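PDB 3BWG: uncharacterized HTH-type transcriptional regulator YydK from Bacillus subtilis subsp. subtilis, which probably binds DNA as a transcription factor of the GntR family, pairing a winged helix-turn-helix domain with a UTRA domain. Local coordinates for residues B[180-185]-B[197-202]; B[189-195]-B[222-226]. All coordinates share one frame; numbering follows the deposited sequence.

Interactions 1 and 2 lie about 9 Å apart, centre to centre, at one end of the antiparallel sheet of the UTRA domain. Strand 173-184, helix 187-193 and strand 200-210 follow one another in the chain: interaction 1 pairs the two strands, and interaction 2 sets the helix joining them against strand 215-224, the next strand of the sheet. A salt bridge links the contacts, Lys201 NZ standing 2.8 Å from Glu189 OE2. Leu202 O and Tyr223 N, 3.0 Å apart, probably hydrogen-bond across neighbouring strands. Beside them one ethanediol molecule, probably from the crystallisation liquor, bonds through O2 to Leu202 N and Tyr223 O.

Interaction 1. Residues B[180-185]-B[197-202]; sequences LHVGQL and AGLPKL. With EDO (1,2-ethanediol), chain I.
Lys201 turns its CG into the crowded position between its own backbone N and carbonyl carbon (chi1 54°), which lays the aliphatic chain over Gly183, while Leu185 meets that chain obliquely. Leu185 CD2 reaches Lys201 CB at 3.7 Å. Gly183 suits its place because a side chain there would press on the lysine methylenes. The bend at the far end of Lys201 allows a weak bond from NZ to Gln184 O, 3.4 Å away, but its charge is matched chiefly by Glu189 of helix 187-193, which lies between the two strands in the chain.

Beneath these side chains the strands run antiparallel. Gly183 and Lys201 form the hydrogen-bonded pair: Gly183 N gives to Lys201 O at 3.1 Å in the carbonyl plane, whereas Lys201 N approaches Gly183 O from above its plane at 2.9 Å. Leu185 N then points almost straight down the carbonyl of Leu199, 2.6 Å from its O, and Gly198 N closes on Leu185 O at 2.7 Å. Gly198 has a positive phi of 93°, where a CB would crowd the preceding carbonyl, so glycine fits this turn into the strand.

Leu202 sends CG anti to its backbone N (chi1 -176°), and its CD1 meets Leu180 CD2 and Val182 CG2, each at 4.1 Å. Val182 and Leu202 also pack on Leu202 and Val182 of the second subunit, and Leu180 of this chain pairs antiparallel with a strand of that subunit. The whole is two neighbouring antiparallel strands joined by a short helix, at the dimer-forming edge of the UTRA sheet.

Interaction 2. Residues B[189-195]-B[222-226]; sequences EAEYLGL and SYNYE. With EDO (1,2-ethanediol), chain I; EDO (1,2-ethanediol), chain H.
Helix 189-193 lies over strand 222-224 at an axis separation of 9.4 Å, their directions 46° apart, so side chains rather than backbones bridge the gap. Leu193 comes down from the helix and puts its CD1 on the strand backbone, 3.8 Å from Asn224 N; a leucine is long enough to span this distance and gives the buried peptide an apolar cover. At the outer end, Leu195 CD1 touches Asn224 OD1 at 3.5 Å and also reaches the ring of Tyr225, while CD2 lies against Glu226 OE1.

The helix ends in a Schellman motif, with Leu195 N bonded to Ala190 O at 2.8 Å and a weaker bond from Gly194 N to Glu191 O; Gly194 takes the positive phi this needs, and the turn brings Leu195 back over the strand. Facing it is an Asx turn. With CG anti to its backbone N (chi1 179°), Asn224 accepts from Glu226 N through OD1 at 2.8 Å, and its ND2 bonds to Thr136. A leucine in its place would probably leave Glu226 N and Thr136 without these amide partners and let the turn loosen beneath Leu195.

At the other end, Glu189 extends toward Ser222, its OE1 3.2 Å from Ser222 OG, which hydrogen-bonds to O1 of a second ethanediol at 2.7 Å. The other carboxylate oxygen, OE2, is taken up by Lys201.

Interaction 1. Residues B[180-185]-B[197-202]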
loop_
_atom_site.group_PDB
_atom_site.type_symbol
_atom_site.label_atom_id
_atom_site.label_comp_id
_atom_site.label_asym_id
_atom_site.label_seq_id
_atom_site.Cartn_x
_atom_site.Cartn_y
_atom_site.Cartn_z
ATOM N N LEU B 180 -8.691 3.254 -5.446
ATOM C CA LEU B 180 -9.636 3.060 -4.327
ATOM C C LEU B 180 -10.664 4.168 -4.268
ATOM O O LEU B 180 -10.318 5.344 -4.344
ATOM C CB LEU B 180 -8.879 3.000 -2.992
ATOM C CG LEU B 180 -8.138 1.725 -2.569
ATOM C CD1 LEU B 180 -6.857 1.462 -3.350
ATOM C CD2 LEU B 180 -7.794 1.828 -1.116
ATOM N N HIS B 181 -11.931 3.777 -4.127
ATOM C CA HIS B 181 -13.063 4.687 -4.094
ATOM C C HIS B 181 -13.938 4.237 -2.930
ATOM O O HIS B 181 -14.025 3.051 -2.641
ATOM C CB HIS B 181 -13.871 4.659 -5.420
ATOM C CG HIS B 181 -13.029 4.752 -6.666
ATOM N ND1 HIS B 181 -12.511 3.635 -7.297
ATOM C CD2 HIS B 181 -12.646 5.816 -7.419
ATOM C CE1 HIS B 181 -11.813 4.008 -8.362
ATOM N NE2 HIS B 181 -11.869 5.325 -8.452
ATOM N N VAL B 182 -14.540 5.187 -2.244
ATOM C CA VAL B 182 -15.590 4.880 -1.261
ATOM C C VAL B 182 -16.922 5.374 -1.761
ATOM O O VAL B 182 -17.019 6.492 -2.240
ATOM C CB VAL B 182 -15.275 5.405 0.147
ATOM C CG1 VAL B 182 -16.490 5.270 1.064
ATOM C CG2 VAL B 182 -14.114 4.586 0.736
ATOM N N GLY B 183 -17.935 4.506 -1.685
ATOM C CA GLY B 183 -19.224 4.752 -2.277
ATOM C C GLY B 183 -20.325 4.074 -1.475
ATOM O O GLY B 183 -20.074 3.552 -0.375
ATOM N N GLN B 184 -21.543 4.135 -2.022
ATOM C CA GLN B 184 -22.699 3.447 -1.482
ATOM C C GLN B 184 -22.978 2.223 -2.343
ATOM O O GLN B 184 -22.875 2.279 -3.584
ATOM C CB GLN B 184 -23.918 4.378 -1.439
ATOM C CG GLN B 184 -23.833 5.467 -0.398
ATOM C CD GLN B 184 -25.060 6.358 -0.363
ATOM O OE1 GLN B 184 -25.888 6.238 0.527
ATOM N NE2 GLN B 184 -25.183 7.249 -1.326
ATOM N N LEU B 185 -23.307 1.105 -1.692
ATOM C CA LEU B 185 -23.747 -0.080 -2.413
ATOM C C LEU B 185 -25.028 0.165 -3.198
ATOM O O LEU B 185 -25.941 0.828 -2.730
ATOM C CB LEU B 185 -23.987 -1.241 -1.462
ATOM C CG LEU B 185 -22.819 -1.834 -0.703
ATOM C CD1 LEU B 185 -23.385 -2.583 0.480
ATOM C CD2 LEU B 185 -21.996 -2.749 -1.604
ATOM N N ALA B 197 -28.828 -1.730 0.199
ATOM C CA ALA B 197 -28.377 -0.709 -0.754
ATOM C C ALA B 197 -28.182 0.622 -0.030
ATOM O O ALA B 197 -28.901 0.937 0.913
ATOM C CB ALA B 197 -29.366 -0.565 -1.927
ATOM N N GLY B 198 -27.186 1.390 -0.451
ATOM C CA GLY B 198 -26.932 2.673 0.186
ATOM C C GLY B 198 -25.915 2.594 1.301
ATOM O O GLY B 198 -25.322 3.600 1.676
ATOM N N LEU B 199 -25.700 1.399 1.835
ATOM C CA LEU B 199 -24.644 1.195 2.827
ATOM C C LEU B 199 -23.275 1.374 2.159
ATOM O O LEU B 199 -23.185 1.323 0.925
ATOM C CB LEU B 199 -24.811 -0.160 3.555
ATOM C CG LEU B 199 -26.114 -0.259 4.385
ATOM C CD1 LEU B 199 -26.302 -1.661 4.921
ATOM C CD2 LEU B 199 -26.155 0.747 5.542
ATOM N N PRO B 200 -22.216 1.628 2.964
ATOM C CA PRO B 200 -20.868 1.932 2.461
ATOM C C PRO B 200 -20.182 0.745 1.808
ATOM O O PRO B 200 -20.398 -0.421 2.207
ATOM C CB PRO B 200 -20.091 2.314 3.722
ATOM C CG PRO B 200 -21.109 2.514 4.781
ATOM C CD PRO B 200 -22.254 1.638 4.437
ATOM N N LYS B 201 -19.343 1.035 0.818
ATOM C CA LYS B 201 -18.429 0.013 0.254
ATOM C C LYS B 201 -17.093 0.648 -0.119
ATOM O O LYS B 201 -17.021 1.833 -0.485
ATOM C CB LYS B 201 -19.018 -0.639 -1.010
ATOM C CG LYS B 201 -19.399 0.411 -2.035
ATOM C CD LYS B 201 -19.479 -0.097 -3.427
ATOM C CE LYS B 201 -19.507 1.085 -4.358
ATOM N NZ LYS B 201 -20.402 0.817 -5.479
ATOM N N LEU B 202 -16.054 -0.154 -0.002
ATOM C CA LEU B 202 -14.791 0.118 -0.638
ATOM C C LEU B 202 -14.816 -0.557 -2.001
ATOM O O LEU B 202 -15.156 -1.744 -2.137
ATOM C CB LEU B 202 -13.638 -0.425 0.190
ATOM C CG LEU B 202 -12.202 -0.153 -0.268
ATOM C CD1 LEU B 202 -11.825 1.363 -0.439
ATOM C CD2 LEU B 202 -11.213 -0.956 0.651
HETATM C C1 EDO I . -14.890 -2.285 3.465
HETATM O O1 EDO I . -13.700 -3.005 3.590
HETATM C C2 EDO I . -15.421 -2.657 2.108
HETATM O O2 EDO I . -16.575 -1.881 1.969
#

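Interaction 2. Residues B[189-195]-B[222-226]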
loop_
_atom_site.group_PDB
_atom_site.type_symbol
_atom_site.label_atom_id
_atom_site.label_comp_id
_atom_site.label_asym_id
_atom_site.label_seq_id
_atom_site.Cartn_x
_atom_site.Cartn_y
_atom_site.Cartn_z
ATOM N N GLU B 189 -25.074 -4.944 -6.030
ATOM C CA GLU B 189 -24.013 -5.223 -5.061
ATOM C C GLU B 189 -24.558 -5.624 -3.680
ATOM O O GLU B 189 -24.086 -6.605 -3.094
ATOM C CB GLU B 189 -23.085 -4.027 -4.933
ATOM C CG GLU B 189 -22.429 -3.675 -6.247
ATOM C CD GLU B 189 -21.715 -2.352 -6.216
ATOM O OE1 GLU B 189 -20.883 -2.125 -7.134
ATOM O OE2 GLU B 189 -21.950 -1.560 -5.277
ATOM N N ALA B 190 -25.543 -4.870 -3.170
ATOM C CA ALA B 190 -26.126 -5.155 -1.863
ATOM C C ALA B 190 -26.705 -6.576 -1.789
ATOM O O ALA B 190 -26.536 -7.280 -0.786
ATOM C CB ALA B 190 -27.207 -4.132 -1.508
ATOM N N GLU B 191 -27.368 -6.996 -2.858
ATOM C CA GLU B 191 -27.944 -8.329 -2.906
ATOM C C GLU B 191 -26.865 -9.452 -2.928
ATOM O O GLU B 191 -26.953 -10.432 -2.165
ATOM C CB GLU B 191 -28.940 -8.424 -4.064
ATOM C CG GLU B 191 -29.192 -9.838 -4.565
ATOM C CD GLU B 191 -30.524 -10.000 -5.255
ATOM O OE1 GLU B 191 -31.302 -9.010 -5.351
ATOM O OE2 GLU B 191 -30.801 -11.146 -5.696
ATOM N N TYR B 192 -25.851 -9.309 -3.781
ATOM C CA TYR B 192 -24.711 -10.259 -3.758
ATOM C C TYR B 192 -24.027 -10.315 -2.384
ATOM O O TYR B 192 -23.688 -11.404 -1.892
ATOM C CB TYR B 192 -23.669 -9.904 -4.819
ATOM C CG TYR B 192 -24.088 -10.198 -6.234
ATOM C CD1 TYR B 192 -24.530 -11.475 -6.606
ATOM C CD2 TYR B 192 -24.011 -9.208 -7.217
ATOM C CE1 TYR B 192 -24.926 -11.749 -7.917
ATOM C CE2 TYR B 192 -24.402 -9.476 -8.531
ATOM C CZ TYR B 192 -24.845 -10.745 -8.875
ATOM O OH TYR B 192 -25.205 -10.985 -10.182
ATOM N N LEU B 193 -23.860 -9.152 -1.742
ATOM C CA LEU B 193 -23.198 -9.092 -0.424
ATOM C C LEU B 193 -24.089 -9.428 0.745
ATOM O O LEU B 193 -23.589 -9.667 1.846
ATOM C CB LEU B 193 -22.443 -7.767 -0.208
ATOM C CG LEU B 193 -21.319 -7.532 -1.235
ATOM C CD1 LEU B 193 -20.629 -6.178 -0.994
ATOM C CD2 LEU B 193 -20.265 -8.653 -1.295
ATOM N N GLY B 194 -25.403 -9.495 0.510
ATOM C CA GLY B 194 -26.378 -9.675 1.601
ATOM C C GLY B 194 -26.478 -8.485 2.544
ATOM O O GLY B 194 -26.750 -8.655 3.725
ATOM N N LEU B 195 -26.235 -7.283 2.029
ATOM C CA LEU B 195 -26.330 -6.053 2.828
ATOM C C LEU B 195 -27.446 -5.200 2.230
ATOM O O LEU B 195 -28.074 -5.625 1.274
ATOM C CB LEU B 195 -25.013 -5.275 2.821
ATOM C CG LEU B 195 -23.778 -6.023 3.344
ATOM C CD1 LEU B 195 -22.505 -5.258 2.995
ATOM C CD2 LEU B 195 -23.944 -6.270 4.843
ATOM N N SER B 222 -16.048 -4.724 -5.134
ATOM C CA SER B 222 -16.712 -4.069 -4.028
ATOM C C SER B 222 -16.665 -5.007 -2.825
ATOM O O SER B 222 -17.143 -6.133 -2.909
ATOM C CB SER B 222 -18.176 -3.769 -4.396
ATOM O OG SER B 222 -18.219 -2.828 -5.445
ATOM N N TYR B 223 -16.131 -4.520 -1.711
ATOM C CA TYR B 223 -16.064 -5.296 -0.494
ATOM C C TYR B 223 -17.224 -5.060 0.483
ATOM O O TYR B 223 -17.807 -3.958 0.541
ATOM C CB TYR B 223 -14.713 -5.045 0.199
ATOM C CG TYR B 223 -13.509 -5.527 -0.613
ATOM C CD1 TYR B 223 -13.026 -6.814 -0.441
ATOM C CD2 TYR B 223 -12.857 -4.690 -1.536
ATOM C CE1 TYR B 223 -11.922 -7.289 -1.195
ATOM C CE2 TYR B 223 -11.737 -5.140 -2.294
ATOM C CZ TYR B 223 -11.271 -6.448 -2.088
ATOM O OH TYR B 223 -10.195 -6.963 -2.793
ATOM N N ASN B 224 -17.527 -6.092 1.266
ATOM C CA ASN B 224 -18.424 -5.976 2.404
ATOM C C ASN B 224 -17.750 -5.212 3.558
ATOM O O ASN B 224 -16.820 -5.740 4.195
ATOM C CB ASN B 224 -18.828 -7.408 2.813
ATOM C CG ASN B 224 -19.747 -7.471 3.994
ATOM O OD1 ASN B 224 -19.814 -6.552 4.830
ATOM N ND2 ASN B 224 -20.460 -8.590 4.098
ATOM N N TYR B 225 -18.207 -3.980 3.826
ATOM C CA TYR B 225 -17.626 -3.130 4.866
ATOM C C TYR B 225 -17.645 -3.742 6.276
ATOM O O TYR B 225 -16.851 -3.353 7.134
ATOM C CB TYR B 225 -18.280 -1.724 4.868
ATOM C CG TYR B 225 -19.597 -1.633 5.592
ATOM C CD1 TYR B 225 -19.671 -1.079 6.858
ATOM C CD2 TYR B 225 -20.768 -2.107 5.008
ATOM C CE1 TYR B 225 -20.892 -0.991 7.552
ATOM C CE2 TYR B 225 -22.010 -2.045 5.685
ATOM C CZ TYR B 225 -22.050 -1.472 6.946
ATOM O OH TYR B 225 -23.235 -1.370 7.603
ATOM N N GLU B 226 -18.521 -4.712 6.503
ATOM C CA GLU B 226 -18.598 -5.356 7.818
ATOM C C GLU B 226 -17.673 -6.550 7.973
ATOM O O GLU B 226 -17.592 -7.100 9.060
ATOM C CB GLU B 226 -20.023 -5.879 8.137
ATOM C CG GLU B 226 -21.152 -4.997 7.806
ATOM C CD GLU B 226 -22.444 -5.491 8.488
ATOM O OE1 GLU B 226 -22.900 -6.640 8.218
ATOM O OE2 GLU B 226 -22.962 -4.725 9.326
HETATM C C1 EDO I . -14.890 -2.285 3.465
HETATM O O1 EDO I . -13.700 -3.005 3.590
HETATM C C2 EDO I . -15.421 -2.657 2.108
HETATM O O2 EDO I . -16.575 -1.881 1.969
HETATM C C1 EDO H . -17.478 -4.679 -8.520
HETATM O O1 EDO H . -18.479 -3.910 -7.863
HETATM C C2 EDO H . -18.128 -5.344 -9.709
HETATM O O2 EDO H . -18.332 -4.326 -10.699
#